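PDB 6WCD: DNA-(apurinic or apyrimidinic site) endonuclease 2 from Xenopus laevis, which cleaves DNA as a 3'-5' exonuclease and a weak apurinic/apyrimidinic endonuclease, using magnesium or manganese to hydrolyse phosphodiester bonds during DNA repair. Local coordinates for residues A[9-14]-A[33-38]; A[29-34]-A[68-73]. One frame throughout, in Å; residues are numbered along the deposited sequence.

Contact 1. Residues A[9-14]-A[33-38]; sequences NGIRAT and QETKVT. With MG (magnesium ion), chain B; BU1 (1,4-butanediol), chain F.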
loop_
_atom_site.group_PDB
_atom_site.type_symbol
_atom_site.label_atom_id
_atom_site.label_comp_id
_atom_site.label_asym_id
_atom_site.label_seq_id
_atom_site.Cartn_x
_atom_site.Cartn_y
_atom_site.Cartn_z
ATOM N N ASN A 9 9.714 4.303 6.237
ATOM C CA ASN A 9 10.270 4.297 7.592
ATOM C C ASN A 9 10.322 5.695 8.193
ATOM O O ASN A 9 11.278 6.060 8.889
ATOM C CB ASN A 9 11.666 3.632 7.650
ATOM C CG ASN A 9 12.030 3.194 9.063
ATOM O OD1 ASN A 9 11.206 2.642 9.798
ATOM N ND2 ASN A 9 13.251 3.457 9.464
ATOM N N GLY A 10 9.254 6.446 7.932
ATOM C CA GLY A 10 9.150 7.804 8.431
ATOM C C GLY A 10 9.460 8.818 7.310
ATOM O O GLY A 10 10.605 8.908 6.853
ATOM N N ILE A 11 8.476 9.608 6.895
ATOM C CA ILE A 11 8.722 10.634 5.877
ATOM C C ILE A 11 9.820 11.586 6.301
ATOM O O ILE A 11 10.756 11.873 5.550
ATOM C CB ILE A 11 7.440 11.396 5.551
ATOM C CG1 ILE A 11 6.469 10.506 4.786
ATOM C CG2 ILE A 11 7.731 12.651 4.724
ATOM C CD1 ILE A 11 5.087 11.137 4.571
ATOM N N ARG A 12 9.728 12.124 7.506
ATOM C CA ARG A 12 10.731 13.061 8.012
ATOM C C ARG A 12 12.112 12.417 8.126
ATOM O O ARG A 12 13.128 13.083 7.890
ATOM C CB ARG A 12 10.288 13.617 9.357
ATOM C CG ARG A 12 9.119 14.626 9.283
ATOM C CD ARG A 12 9.599 15.875 8.673
ATOM N NE ARG A 12 8.621 16.965 8.713
ATOM C CZ ARG A 12 8.969 18.216 8.501
ATOM N NH1 ARG A 12 10.237 18.533 8.232
ATOM N NH2 ARG A 12 8.065 19.198 8.640
ATOM N N ALA A 13 12.169 11.126 8.493
ATOM C CA ALA A 13 13.436 10.452 8.763
ATOM C C ALA A 13 14.300 10.258 7.507
ATOM O O ALA A 13 15.501 9.984 7.639
ATOM C CB ALA A 13 13.114 9.119 9.416
ATOM N N THR A 14 13.746 10.415 6.322
ATOM C CA THR A 14 14.577 10.366 5.122
ATOM C C THR A 14 15.552 11.530 5.034
ATOM O O THR A 14 16.568 11.423 4.343
ATOM C CB THR A 14 13.736 10.368 3.848
ATOM O OG1 THR A 14 12.972 11.601 3.768
ATOM C CG2 THR A 14 12.811 9.201 3.803
ATOM N N GLN A 33 4.196 3.782 2.913
ATOM C CA GLN A 33 3.824 3.156 4.177
ATOM C C GLN A 33 4.769 3.553 5.304
ATOM O O GLN A 33 5.931 3.873 5.106
ATOM C CB GLN A 33 3.788 1.627 4.055
ATOM C CG GLN A 33 2.884 1.167 2.937
ATOM C CD GLN A 33 3.585 1.078 1.619
ATOM O OE1 GLN A 33 4.751 0.696 1.543
ATOM N NE2 GLN A 33 2.865 1.381 0.572
ATOM N N GLU A 34 4.215 3.504 6.512
ATOM C CA GLU A 34 4.876 3.944 7.740
ATOM C C GLU A 34 5.372 5.380 7.535
ATOM O O GLU A 34 6.558 5.707 7.650
ATOM C CB GLU A 34 6.000 2.986 8.196
ATOM C CG GLU A 34 6.263 3.215 9.666
ATOM C CD GLU A 34 7.428 2.477 10.227
ATOM O OE1 GLU A 34 8.328 2.045 9.474
ATOM O OE2 GLU A 34 7.441 2.353 11.507
ATOM N N THR A 35 4.407 6.265 7.293
ATOM C CA THR A 35 4.702 7.692 7.177
ATOM C C THR A 35 5.206 8.266 8.492
ATOM O O THR A 35 5.985 9.232 8.481
ATOM C CB THR A 35 3.473 8.484 6.783
ATOM O OG1 THR A 35 2.541 8.319 7.849
ATOM C CG2 THR A 35 2.888 7.987 5.478
ATOM N N LYS A 36 4.794 7.694 9.638
ATOM C CA LYS A 36 5.020 8.223 10.984
ATOM C C LYS A 36 4.436 9.608 11.148
ATOM O O LYS A 36 4.798 10.328 12.059
ATOM C CB LYS A 36 6.496 8.152 11.407
ATOM C CG LYS A 36 7.056 6.723 11.348
ATOM C CD LYS A 36 8.445 6.572 11.952
ATOM C CE LYS A 36 8.921 5.156 11.766
ATOM N NZ LYS A 36 10.144 4.953 12.603
ATOM N N VAL A 37 3.457 9.942 10.328
ATOM C CA VAL A 37 2.713 11.184 10.465
ATOM C C VAL A 37 1.385 10.915 11.157
ATOM O O VAL A 37 0.564 10.142 10.651
ATOM C CB VAL A 37 2.467 11.850 9.097
ATOM C CG1 VAL A 37 1.678 13.154 9.275
ATOM C CG2 VAL A 37 3.796 12.133 8.375
ATOM N N THR A 38 1.151 11.573 12.278
ATOM C CA THR A 38 -0.136 11.595 12.927
ATOM C C THR A 38 -0.653 13.019 12.952
ATOM O O THR A 38 0.117 13.992 12.808
ATOM C CB THR A 38 -0.039 10.976 14.344
ATOM O OG1 THR A 38 1.085 11.498 15.051
ATOM C CG2 THR A 38 0.133 9.493 14.246
HETATM MG MG MG B . 9.984 0.941 9.870
HETATM C C1 BU1 F . 11.395 12.727 12.959
HETATM C C2 BU1 F . 12.623 12.458 12.064
HETATM C C3 BU1 F . 13.300 11.161 12.513
HETATM C C4 BU1 F . 14.807 11.188 12.242
HETATM O O5 BU1 F . 10.599 13.822 12.527
HETATM O O6 BU1 F . 15.321 9.873 12.200
HETATM O O HOH W 1 12.163 6.495 11.357
HETATM O O HOH W 2 11.625 2.797 13.146
HETATM O O HOH W 3 7.433 11.502 9.400
HETATM O O HOH W 4 9.707 1.263 11.959
HETATM O O HOH W 5 10.300 0.598 7.844
HETATM O O HOH W 6 11.611 -0.273 10.280
HETATM O O HOH W 7 8.728 -0.713 9.936
#

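Contact 2. Residues A[29-34]-A[68-73]; sequences IICLQE and VATFCK. With MG (magnesium ion), chain B.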
loop_
_atom_site.group_PDB
_atom_site.type_symbol
_atom_site.label_atom_id
_atom_site.label_comp_id
_atom_site.label_asym_id
_atom_site.label_seq_id
_atom_site.Cartn_x
_atom_site.Cartn_y
_atom_site.Cartn_z
ATOM N N ILE A 29 1.126 7.759 -9.256
ATOM C CA ILE A 29 0.578 7.424 -7.945
ATOM C C ILE A 29 1.740 6.898 -7.115
ATOM O O ILE A 29 2.419 5.945 -7.548
ATOM C CB ILE A 29 -0.531 6.385 -8.051
ATOM C CG1 ILE A 29 -1.694 6.878 -8.933
ATOM C CG2 ILE A 29 -1.065 6.012 -6.642
ATOM C CD1 ILE A 29 -2.771 5.848 -9.217
ATOM N N ILE A 30 1.963 7.498 -5.955
ATOM C CA ILE A 30 3.031 7.066 -5.058
ATOM C C ILE A 30 2.404 6.739 -3.721
ATOM O O ILE A 30 1.823 7.620 -3.062
ATOM C CB ILE A 30 4.145 8.122 -4.916
ATOM C CG1 ILE A 30 4.760 8.366 -6.283
ATOM C CG2 ILE A 30 5.170 7.686 -3.850
ATOM C CD1 ILE A 30 5.532 9.613 -6.367
ATOM N N CYS A 31 2.574 5.501 -3.289
ATOM C CA CYS A 31 1.996 4.978 -2.073
ATOM C C CYS A 31 3.112 4.755 -1.059
ATOM O O CYS A 31 4.026 3.943 -1.292
ATOM C CB CYS A 31 1.250 3.690 -2.345
ATOM S SG CYS A 31 -0.187 3.922 -3.433
ATOM N N LEU A 32 3.033 5.457 0.035
ATOM C CA LEU A 32 4.004 5.365 1.127
ATOM C C LEU A 32 3.393 4.647 2.302
ATOM O O LEU A 32 2.228 4.889 2.672
ATOM C CB LEU A 32 4.468 6.735 1.579
ATOM C CG LEU A 32 5.073 7.613 0.477
ATOM C CD1 LEU A 32 5.541 8.947 1.034
ATOM C CD2 LEU A 32 6.182 6.942 -0.257
ATOM N N GLN A 33 4.196 3.782 2.913
ATOM C CA GLN A 33 3.824 3.156 4.177
ATOM C C GLN A 33 4.769 3.553 5.304
ATOM O O GLN A 33 5.931 3.873 5.106
ATOM C CB GLN A 33 3.788 1.627 4.055
ATOM C CG GLN A 33 2.884 1.167 2.937
ATOM C CD GLN A 33 3.585 1.078 1.619
ATOM O OE1 GLN A 33 4.751 0.696 1.543
ATOM N NE2 GLN A 33 2.865 1.381 0.572
ATOM N N GLU A 34 4.215 3.504 6.512
ATOM C CA GLU A 34 4.876 3.944 7.740
ATOM C C GLU A 34 5.372 5.380 7.535
ATOM O O GLU A 34 6.558 5.707 7.650
ATOM C CB GLU A 34 6.000 2.986 8.196
ATOM C CG GLU A 34 6.263 3.215 9.666
ATOM C CD GLU A 34 7.428 2.477 10.227
ATOM O OE1 GLU A 34 8.328 2.045 9.474
ATOM O OE2 GLU A 34 7.441 2.353 11.507
ATOM N N VAL A 68 -0.159 5.595 6.546
ATOM C CA VAL A 68 -0.002 5.362 5.112
ATOM C C VAL A 68 -0.509 6.593 4.380
ATOM O O VAL A 68 -1.330 7.369 4.885
ATOM C CB VAL A 68 -0.755 4.130 4.597
ATOM C CG1 VAL A 68 -0.158 2.851 5.194
ATOM C CG2 VAL A 68 -2.234 4.217 4.849
ATOM N N ALA A 69 0.042 6.815 3.169
ATOM C CA ALA A 69 -0.329 7.975 2.371
ATOM C C ALA A 69 -0.234 7.592 0.916
ATOM O O ALA A 69 0.701 6.938 0.483
ATOM C CB ALA A 69 0.569 9.180 2.628
ATOM N N THR A 70 -1.194 8.077 0.118
ATOM C CA THR A 70 -1.158 7.974 -1.332
ATOM C C THR A 70 -1.119 9.358 -1.926
ATOM O O THR A 70 -1.982 10.206 -1.615
ATOM C CB THR A 70 -2.365 7.188 -1.829
ATOM O OG1 THR A 70 -2.249 5.862 -1.335
ATOM C CG2 THR A 70 -2.442 7.156 -3.338
ATOM N N PHE A 71 -0.090 9.604 -2.726
ATOM C CA PHE A 71 0.138 10.862 -3.410
ATOM C C PHE A 71 -0.179 10.667 -4.885
ATOM O O PHE A 71 0.360 9.773 -5.522
ATOM C CB PHE A 71 1.589 11.327 -3.255
ATOM C CG PHE A 71 1.934 11.821 -1.905
ATOM C CD1 PHE A 71 2.315 10.949 -0.908
ATOM C CD2 PHE A 71 1.898 13.159 -1.661
ATOM C CE1 PHE A 71 2.642 11.492 0.422
ATOM C CE2 PHE A 71 2.199 13.680 -0.425
ATOM C CZ PHE A 71 2.567 12.841 0.585
ATOM N N CYS A 72 -1.011 11.541 -5.419
ATOM C CA CYS A 72 -1.438 11.481 -6.808
ATOM C C CYS A 72 -1.030 12.742 -7.563
ATOM O O CYS A 72 -1.196 13.845 -7.065
ATOM C CB CYS A 72 -2.966 11.341 -6.872
ATOM S SG CYS A 72 -3.580 9.912 -6.054
ATOM N N LYS A 73 -0.501 12.594 -8.791
ATOM C CA LYS A 73 -0.365 13.733 -9.659
ATOM C C LYS A 73 -1.740 14.201 -10.152
ATOM O O LYS A 73 -2.747 13.521 -9.980
ATOM C CB LYS A 73 0.557 13.391 -10.830
ATOM C CG LYS A 73 1.990 13.141 -10.411
ATOM C CD LYS A 73 2.960 13.037 -11.578
ATOM C CE LYS A 73 4.400 13.062 -11.066
ATOM N NZ LYS A 73 5.375 12.675 -12.146
HETATM MG MG MG B . 9.984 0.941 9.870
HETATM O O HOH W 4 9.707 1.263 11.959
HETATM O O HOH W 5 10.300 0.598 7.844
HETATM O O HOH W 6 11.611 -0.273 10.280
HETATM O O HOH W 7 8.728 -0.713 9.936
#

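Contact 1. Residues A[9-14]-A[33-38]
The metal site of this nuclease is built where N9 and E34, from the loops that follow strands 2-7 and 29-33, both reach a magnesium ion. N9 OD1 binds it at 2.1 Å and E34 OE1 at 2.0 Å, and four waters bring the coordination to six. The two side chains run side by side, pointing the same way, the amide and carboxylate planes turned 50° apart. Their oxygens would repel one another without the cation between them; an amide next to a carboxylate brings less negative charge than two acids would. CG anti to the backbone N carries OD1 out to the ion in N9 (chi1 -160°) and OE1 in E34 (chi1 -159°). The second carboxylate oxygen, E34 OE2, accepts from a metal-bound water at 2.6 Å, so that both oxygens are used.

Metal ligands on loops at the ends of sheet strands are characteristic of the DNase I-like fold, to which the AP/ExoA family belongs. Here the loops are tied by their backbones: G10 N donates to E34 O at 2.8 Å and I11 N to T35 O at 3.0 Å, the latter from above the carbonyl plane. The backbone angles of G10 alone call for glycine, since a CB would jam against N9 O; it would also crowd K36 CD. The extended K36 chain lies over G10, with CG 3.7 Å from G10 CA; its NZ shares one water with N9 O and a second, weakly, with N9 OD1, and forms a long, weak ion pair with E34 OE2. With an alanine at K36, G10 would probably lose its cover, both waters their ammonium partner and E34 this distant positive charge. Deeper in, I11 CD1 packs on T35 CB at 3.8 Å and on V37 CG2, while T35 OG1 accepts from V37 N in an ST turn.

Contact 2. Residues A[29-34]-A[68-73]
L32 and F71 meet on one face of an antiparallel strand pair, L32 CD1 lying 3.9 Å from F71 CE1 and approaching the ring obliquely. The ring edge is turned to the neighbouring strand: I30 O lies near the ring plane, beside F71 CD1. With CG anti to the carbonyl carbon (chi1 -72°), the ring leans along the strand toward L32. A69, the partner of L32, adds just a methyl to this face, while I30 and F71 face each other through their CB atoms. On the face of I29, C31 and Q33, I29 CG2 touches T70 CG2 at 3.8 Å, and T70 OG1 stands 3.5 Å from C31 SG. Q33 CG meets V68 CG1 at 4.1 Å; beta-branched valine, threonine and isoleucine suit such extended backbone.

The backbones hold these side chains in register. I30 and F71 form one hydrogen-bonded pair, I30 N to F71 O and F71 N to I30 O each spanning 2.8 Å, with F71 N-H pointing almost straight at I30 O (177°); L32 and A69 form the other, through L32 N to A69 O and A69 N to L32 O. Strands 29-33 and 68-72, their segment axes 4.6 Å apart at closest, are inner strands of one of the two sheets that pack together in the DNase I-like fold. Strand 2-7 bonds to the other edge of 29-33, and strand 53-57 borders 68-72.

Polar groups on the face packed against strand 133-142 find mates there. The bend at chi2 (88°) turns the end of Q33 so that NE2 can meet both S5 OG and N140 OD1, while N140 ND2 is bonded to T70 OG1; using both ends of the N140 amide fixes its flip. V68 also touches Y142, probably an active-site residue.

Overall arrangement
Contact 2 lies in the interior of the six-stranded sheet, and contact 1 lies at the sheet end where strands 2-7 and 29-33 give way to loops; their centres are about 11 Å apart. Along the chain the order is 9-14, 29-34 with 33-38, then 68-73, and Q33 and E34 belong to both contacts. The contacts also touch through packing of T35 CG2 on the V68-A69 backbone and of I11 CG1 on L32 CD1. Strand 29-33 thus runs from the paired interior straight to its last residue, Q33, and the next residue, E34, is delivered to the magnesium ion directly from the sheet of the catalytic domain.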